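Local atomic coordinates of GntR family transcriptional regulator (Streptococcus agalactiae, PDB entry 7B5T), a protein that acts as a transcriptional repressor that recognises bipartite DNA motifs through its molecular-ruler architecture and binds the second messenger c-di-AMP. Residues R25-D30 / K82-L87; G34-S39 / H71-I76. All blocks are in the same frame, centred on the assembly; numbering follows the deposited sequence.

Contact 1 of 2, residues R25-D30 / K82-L87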
ATOM      1  N   ARG A  25     -40.525   7.384  10.244  1.00126.68           N
ATOM      2  CA  ARG A  25     -41.750   6.601  10.402  1.00130.57           C
ATOM      3  C   ARG A  25     -42.422   6.343   9.054  1.00137.27           C
ATOM      4  O   ARG A  25     -42.878   5.224   8.779  1.00149.22           O
ATOM      5  CB  ARG A  25     -42.694   7.294  11.381  1.00136.94           C
ATOM      6  CG  ARG A  25     -42.209   7.148  12.809  1.00139.54           C
ATOM      7  CD  ARG A  25     -43.184   7.689  13.827  1.00144.06           C
ATOM      8  NE  ARG A  25     -42.589   7.672  15.159  1.00138.94           N
ATOM      9  CZ  ARG A  25     -43.168   8.173  16.243  1.00141.95           C
ATOM     10  NH1 ARG A  25     -42.546   8.115  17.414  1.00142.85           N
ATOM     11  NH2 ARG A  25     -44.364   8.737  16.159  1.00146.68           N
ATOM     12  N   ILE A  26     -42.492   7.368   8.199  1.00131.66           N
ATOM     13  CA  ILE A  26     -43.070   7.197   6.866  1.00132.60           C
ATOM     14  C   ILE A  26     -42.307   6.133   6.081  1.00136.88           C
ATOM     15  O   ILE A  26     -42.902   5.272   5.422  1.00141.79           O
ATOM     16  CB  ILE A  26     -43.096   8.539   6.111  1.00125.75           C
ATOM     17  CG1 ILE A  26     -43.979   9.548   6.847  1.00124.21           C
ATOM     18  CG2 ILE A  26     -43.560   8.338   4.672  1.00121.98           C
ATOM     19  CD1 ILE A  26     -43.772  10.980   6.407  1.00114.80           C
ATOM     20  N   ALA A  27     -40.972   6.183   6.139  1.00134.95           N
ATOM     21  CA  ALA A  27     -40.150   5.251   5.370  1.00132.27           C
ATOM     22  C   ALA A  27     -40.256   3.830   5.905  1.00139.96           C
ATOM     23  O   ALA A  27     -40.110   2.868   5.143  1.00142.40           O
ATOM     24  CB  ALA A  27     -38.696   5.717   5.366  1.00123.24           C
ATOM     25  N   ASN A  28     -40.497   3.688   7.208  1.00146.41           N
ATOM     26  CA  ASN A  28     -40.725   2.384   7.818  1.00151.59           C
ATOM     27  C   ASN A  28     -42.089   1.825   7.453  1.00156.38           C
ATOM     28  O   ASN A  28     -42.250   0.603   7.345  1.00164.68           O
ATOM     29  CB  ASN A  28     -40.637   2.528   9.341  1.00153.84           C
ATOM     30  CG  ASN A  28     -40.640   1.199  10.083  1.00165.36           C
ATOM     31  OD1 ASN A  28     -40.385   0.135   9.514  1.00169.67           O
ATOM     32  ND2 ASN A  28     -40.973   1.262  11.373  1.00168.57           N
ATOM     33  N   GLY A  29     -43.060   2.700   7.220  1.00157.37           N
ATOM     34  CA  GLY A  29     -44.391   2.280   6.835  1.00157.19           C
ATOM     35  C   GLY A  29     -45.399   2.430   7.947  1.00165.57           C
ATOM     36  O   GLY A  29     -46.568   2.070   7.762  1.00165.93           O
ATOM     37  N   ASP A  30     -44.965   2.915   9.113  1.00164.68           N
ATOM     38  CA  ASP A  30     -45.892   3.197  10.200  1.00166.23           C
ATOM     39  C   ASP A  30     -46.934   4.214   9.758  1.00165.24           C
ATOM     40  O   ASP A  30     -48.118   4.093  10.092  1.00164.61           O
ATOM     41  CB  ASP A  30     -45.116   3.702  11.418  1.00166.93           C
ATOM     42  CG  ASP A  30     -43.925   2.819  11.761  1.00171.76           C
ATOM     43  OD1 ASP A  30     -44.036   1.580  11.627  1.00176.14           O
ATOM     44  OD2 ASP A  30     -42.873   3.362  12.158  1.00176.41           O
ATOM     45  N   LYS A  82     -39.462   9.616  -1.591  1.00116.56           N
ATOM     46  CA  LYS A  82     -38.693  10.818  -1.287  1.00109.70           C
ATOM     47  C   LYS A  82     -38.259  10.840   0.170  1.00105.09           C
ATOM     48  O   LYS A  82     -37.243  11.461   0.502  1.00 98.97           O
ATOM     49  CB  LYS A  82     -39.502  12.067  -1.627  1.00103.48           C
ATOM     50  CG  LYS A  82     -39.623  12.331  -3.118  1.00 97.22           C
ATOM     51  CD  LYS A  82     -40.356  13.627  -3.398  1.00105.66           C
ATOM     52  CE  LYS A  82     -40.330  13.961  -4.879  1.00108.23           C
ATOM     53  NZ  LYS A  82     -41.036  15.239  -5.166  1.00115.52           N
ATOM     54  N   ALA A  83     -39.018  10.184   1.051  1.00104.85           N
ATOM     55  CA  ALA A  83     -38.584  10.042   2.437  1.00103.04           C
ATOM     56  C   ALA A  83     -37.298   9.232   2.546  1.00106.45           C
ATOM     57  O   ALA A  83     -36.396   9.597   3.309  1.00104.22           O
ATOM     58  CB  ALA A  83     -39.692   9.402   3.271  1.00107.91           C
ATOM     59  N   ILE A  84     -37.188   8.130   1.795  1.00103.65           N
ATOM     60  CA  ILE A  84     -35.964   7.333   1.849  1.00105.61           C
ATOM     61  C   ILE A  84     -34.786   8.108   1.263  1.00102.21           C
ATOM     62  O   ILE A  84     -33.676   8.064   1.804  1.00 99.22           O
ATOM     63  CB  ILE A  84     -36.157   5.955   1.180  1.00110.98           C
ATOM     64  CG1 ILE A  84     -36.108   6.034  -0.346  1.00111.81           C
ATOM     65  CG2 ILE A  84     -37.462   5.312   1.642  1.00106.69           C
ATOM     66  CD1 ILE A  84     -36.032   4.686  -1.031  1.00119.79           C
ATOM     67  N   GLU A  85     -34.991   8.803   0.140  1.00 98.87           N
ATOM     68  CA  GLU A  85     -33.931   9.649  -0.406  1.00 95.08           C
ATOM     69  C   GLU A  85     -33.485  10.695   0.611  1.00103.10           C
ATOM     70  O   GLU A  85     -32.283  10.909   0.812  1.00103.10           O
ATOM     71  CB  GLU A  85     -34.402  10.315  -1.699  1.00 94.42           C
ATOM     72  CG  GLU A  85     -34.684   9.342  -2.828  1.00113.25           C
ATOM     73  CD  GLU A  85     -35.007  10.037  -4.135  1.00125.29           C
ATOM     74  OE1 GLU A  85     -35.684   9.419  -4.985  1.00132.17           O
ATOM     75  OE2 GLU A  85     -34.582  11.199  -4.313  1.00120.20           O
ATOM     76  N   PHE A  86     -34.446  11.358   1.260  1.00107.23           N
ATOM     77  CA  PHE A  86     -34.105  12.346   2.280  1.00 98.35           C
ATOM     78  C   PHE A  86     -33.365  11.712   3.451  1.00 98.45           C
ATOM     79  O   PHE A  86     -32.422  12.307   3.986  1.00 98.07           O
ATOM     80  CB  PHE A  86     -35.359  13.078   2.757  1.00104.03           C
ATOM     81  CG  PHE A  86     -35.174  13.808   4.062  1.00 95.95           C
ATOM     82  CD1 PHE A  86     -34.461  14.995   4.114  1.00 86.42           C
ATOM     83  CD2 PHE A  86     -35.758  13.331   5.226  1.00 93.32           C
ATOM     84  CE1 PHE A  86     -34.295  15.671   5.312  1.00 85.46           C
ATOM     85  CE2 PHE A  86     -35.603  14.005   6.425  1.00 94.67           C
ATOM     86  CZ  PHE A  86     -34.871  15.177   6.468  1.00 89.84           C
ATOM     87  N   LEU A  87     -33.792  10.523   3.886  1.00100.77           N
ATOM     88  CA  LEU A  87     -33.090   9.861   4.985  1.00106.19           C
ATOM     89  C   LEU A  87     -31.658   9.520   4.597  1.00110.46           C
ATOM     90  O   LEU A  87     -30.727   9.745   5.380  1.00110.19           O
ATOM     91  CB  LEU A  87     -33.843   8.605   5.423  1.00107.92           C
ATOM     92  CG  LEU A  87     -35.208   8.813   6.079  1.00107.03           C
ATOM     93  CD1 LEU A  87     -35.812   7.476   6.456  1.00118.78           C
ATOM     94  CD2 LEU A  87     -35.093   9.712   7.297  1.00111.87           C
TER
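Ala27, near the C-terminal end of helix 14-28, sets its methyl among Ala83, Ile84 and Leu87 of helix 80-90. The spacing of those three residues places their side chains along one flank of that helix, and CB of Ala27 meets each from a different direction. Leu87 comes from the C-terminal side, and CD1 is the branch that does the touching, 3.5 Å from Ala27 CB. Ile84 brings only its short branch, CG2, to 3.9 Å from Ala27 CB. CG1 of Ile84 is held between backbone N and carbonyl carbon (chi1 78°), which carries CD1 away from helix 14-28. Ala83 faces Ala27 methyl to methyl, CB to CB at 4.4 Å, and these two residues also bring the backbones closest, with CA of Ala27 5.8 Å from CA of Ala83. Deeper in, Ile26 lies alongside and adds its CG2, 4.2 Å from Ala83 CB. Helix 14-28 ends just beyond: Gly29 leaves the helical range with a positive phi (106°), and across it Asn28 ND2 donates to Asp30 OD2 at 2.9 Å. That bond is bent, meeting the carboxylate on its syn side but out of its plane. From another side of the same turn of helix 80-90, Phe86 packs on Gln16, Val20 and Ala23 of helix 14-28 and also touches His162 of the second subunit, a residue that contacts c-di-AMP in the ligand-bound protein. Between the two segments the chemistry is wholly apolar, methyl against methyl, running from buried Ile26 and Ala83 to exposed Ile84. Two small alanines let the helix backbones come close, and the fit rests on shape and on the burial of hydrocarbon rather than on directional bonds.

Contact 2 of 2, residues G34-S39 / H71-I76; sequences GEKLKS and HGSGAI
Ile76 and Ser73 hold the side chain of Lys36 between them, and the turn that begins at His71 leads up to this grip. A weak bond from Gly74 N to the backbone O of His71 spans the turn, and Ile76 CD1 lies at the edge of the His71 ring, in its plane. Ser73 is the first residue to touch 34-39: its O takes a weak bond from Lys36 NZ at 3.0 Å, and its CB lies beside Lys36 CE. Lys36 reaches it with CG anti to the backbone N and bends at chi3 and chi4 (67° and 70°), so the amine curls back and also donates to Leu37 O at 2.9 Å. Gly74 follows, with no side chain to intervene; its CA sits 3.9 Å from Leu37 O. Ala75 makes the main backbone link, its O accepting Leu37 N at 2.6 Å in a nearly straight bond (168°), while Ala75 CB packs on Leu37 CB at 3.9 Å. Ile76 forms a single beta bridge with Lys36 and lays its CG1 3.6 Å from Lys36 CG, the lysine's aliphatic part passing alongside. On the strand side, the Ile76 backbone bonds with Thr68, and Leu37 also packs on Tyr31. The segment after the first helix thus pairs, roughly antiparallel, beside the hairpin of strands 67-68 and 76-77, as in the small sheet and wing of the winged helix-turn-helix DNA-binding domain of GntR-family regulators.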
ATOM      1  N   GLY A  34     -51.248   6.886   1.742  1.00141.76           N
ATOM      2  CA  GLY A  34     -52.542   7.535   1.787  1.00148.35           C
ATOM      3  C   GLY A  34     -53.019   7.901   3.172  1.00154.33           C
ATOM      4  O   GLY A  34     -53.962   8.688   3.305  1.00155.20           O
ATOM      5  N   GLU A  35     -52.380   7.358   4.205  1.00162.79           N
ATOM      6  CA  GLU A  35     -52.762   7.667   5.574  1.00167.46           C
ATOM      7  C   GLU A  35     -52.421   9.113   5.904  1.00157.74           C
ATOM      8  O   GLU A  35     -51.367   9.625   5.522  1.00152.33           O
ATOM      9  CB  GLU A  35     -52.041   6.703   6.520  1.00171.41           C
ATOM     10  CG  GLU A  35     -52.467   6.685   7.977  1.00173.10           C
ATOM     11  CD  GLU A  35     -51.448   5.941   8.828  1.00173.13           C
ATOM     12  OE1 GLU A  35     -50.685   5.135   8.246  1.00177.42           O
ATOM     13  OE2 GLU A  35     -51.387   6.174  10.056  1.00173.05           O
ATOM     14  N   LYS A  36     -53.323   9.768   6.626  1.00157.73           N
ATOM     15  CA  LYS A  36     -53.155  11.153   7.031  1.00153.04           C
ATOM     16  C   LYS A  36     -52.714  11.191   8.489  1.00159.67           C
ATOM     17  O   LYS A  36     -53.071  10.318   9.285  1.00162.27           O
ATOM     18  CB  LYS A  36     -54.442  11.955   6.825  1.00148.05           C
ATOM     19  CG  LYS A  36     -54.329  13.421   7.203  1.00149.67           C
ATOM     20  CD  LYS A  36     -55.659  14.128   7.087  1.00153.47           C
ATOM     21  CE  LYS A  36     -56.634  13.609   8.115  1.00159.95           C
ATOM     22  NZ  LYS A  36     -56.211  14.050   9.475  1.00161.28           N
ATOM     23  N   LEU A  37     -51.940  12.213   8.840  1.00158.21           N
ATOM     24  CA  LEU A  37     -51.498  12.341  10.216  1.00156.96           C
ATOM     25  C   LEU A  37     -52.554  13.041  11.063  1.00164.05           C
ATOM     26  O   LEU A  37     -53.529  13.606  10.562  1.00164.81           O
ATOM     27  CB  LEU A  37     -50.177  13.102  10.288  1.00153.50           C
ATOM     28  CG  LEU A  37     -48.969  12.332   9.761  1.00151.65           C
ATOM     29  CD1 LEU A  37     -47.682  13.108  10.011  1.00147.20           C
ATOM     30  CD2 LEU A  37     -48.913  10.930  10.359  1.00158.40           C
ATOM     31  N   LYS A  38     -52.349  12.983  12.372  1.00172.48           N
ATOM     32  CA  LYS A  38     -53.310  13.509  13.322  1.00181.22           C
ATOM     33  C   LYS A  38     -53.172  15.029  13.426  1.00182.19           C
ATOM     34  O   LYS A  38     -52.413  15.667  12.691  1.00175.50           O
ATOM     35  CB  LYS A  38     -53.144  12.807  14.666  1.00180.67           C
ATOM     36  CG  LYS A  38     -53.177  11.291  14.530  1.00179.34           C
ATOM     37  CD  LYS A  38     -54.473  10.805  13.898  1.00184.63           C
ATOM     38  CE  LYS A  38     -54.519   9.283  13.805  1.00187.52           C
ATOM     39  NZ  LYS A  38     -55.722   8.798  13.062  1.00192.09           N
ATOM     40  N   SER A  39     -53.930  15.618  14.346  1.00175.94           N
ATOM     41  CA  SER A  39     -53.938  17.064  14.492  1.00169.67           C
ATOM     42  C   SER A  39     -52.528  17.568  14.783  1.00167.98           C
ATOM     43  O   SER A  39     -51.608  16.801  15.090  1.00162.58           O
ATOM     44  CB  SER A  39     -54.980  17.499  15.523  1.00164.25           C
ATOM     45  OG  SER A  39     -54.593  17.128  16.833  1.00166.65           O
ATOM     46  N   HIS A  71     -54.115  20.963   3.662  1.00133.95           N
ATOM     47  CA  HIS A  71     -55.436  20.519   4.084  1.00139.07           C
ATOM     48  C   HIS A  71     -55.521  20.621   5.604  1.00147.98           C
ATOM     49  O   HIS A  71     -54.686  20.053   6.315  1.00154.46           O
ATOM     50  CB  HIS A  71     -55.694  19.106   3.571  1.00134.92           C
ATOM     51  CG  HIS A  71     -55.577  18.999   2.080  1.00128.88           C
ATOM     52  ND1 HIS A  71     -55.863  20.053   1.237  1.00127.68           N
ATOM     53  CD2 HIS A  71     -55.176  17.981   1.283  1.00133.13           C
ATOM     54  CE1 HIS A  71     -55.655  19.684  -0.014  1.00125.75           C
ATOM     55  NE2 HIS A  71     -55.240  18.431  -0.014  1.00128.48           N
ATOM     56  N   GLY A  72     -56.537  21.338   6.087  1.00142.23           N
ATOM     57  CA  GLY A  72     -56.683  21.576   7.516  1.00145.57           C
ATOM     58  C   GLY A  72     -56.874  20.341   8.377  1.00153.23           C
ATOM     59  O   GLY A  72     -56.502  20.346   9.554  1.00159.66           O
ATOM     60  N   SER A  73     -57.454  19.272   7.821  1.00151.91           N
ATOM     61  CA  SER A  73     -57.688  18.064   8.612  1.00155.00           C
ATOM     62  C   SER A  73     -56.396  17.502   9.198  1.00156.40           C
ATOM     63  O   SER A  73     -56.398  16.941  10.301  1.00159.31           O
ATOM     64  CB  SER A  73     -58.387  17.001   7.769  1.00152.57           C
ATOM     65  OG  SER A  73     -58.687  15.861   8.558  1.00155.46           O
ATOM     66  N   GLY A  74     -55.290  17.625   8.476  1.00154.93           N
ATOM     67  CA  GLY A  74     -54.025  17.117   8.973  1.00151.07           C
ATOM     68  C   GLY A  74     -53.010  17.054   7.847  1.00142.01           C
ATOM     69  O   GLY A  74     -53.147  17.731   6.831  1.00136.36           O
ATOM     70  N   ALA A  75     -51.995  16.222   8.052  1.00143.56           N
ATOM     71  CA  ALA A  75     -50.921  16.083   7.083  1.00131.98           C
ATOM     72  C   ALA A  75     -51.130  14.792   6.309  1.00136.57           C
ATOM     73  O   ALA A  75     -51.177  13.708   6.898  1.00146.71           O
ATOM     74  CB  ALA A  75     -49.557  16.075   7.774  1.00130.30           C
ATOM     75  N   ILE A  76     -51.226  14.911   4.990  1.00124.46           N
ATOM     76  CA  ILE A  76     -51.412  13.770   4.106  1.00126.45           C
ATOM     77  C   ILE A  76     -50.065  13.467   3.472  1.00122.12           C
ATOM     78  O   ILE A  76     -49.385  14.373   2.976  1.00118.28           O
ATOM     79  CB  ILE A  76     -52.494  14.057   3.049  1.00130.65           C
ATOM     80  CG1 ILE A  76     -53.873  14.214   3.699  1.00135.65           C
ATOM     81  CG2 ILE A  76     -52.497  12.975   1.974  1.00127.90           C
ATOM     82  CD1 ILE A  76     -54.938  14.754   2.764  1.00139.17           C
TER

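From the N terminus, the chain runs through helix 14-28, whose C-terminal part supplies the first half of contact 1, then through the loop 34-39 of contact 2. Helices 40-46 and 51-63 and strand 67-68 follow before 71-76 returns to 34-39, closing the inner loop. A few residues later helix 80-90 comes back to helix 14-28 and closes the outer one, so contact 2 is nested inside contact 1. Their centres lie about 16 Å apart, and they touch where Asp30 O nears Glu35 OE1. Contact 2 ties the hairpin to the loop before helix 40-46; contact 1 joins helix 80-90, which leads toward long helix 96-134, to the first helix.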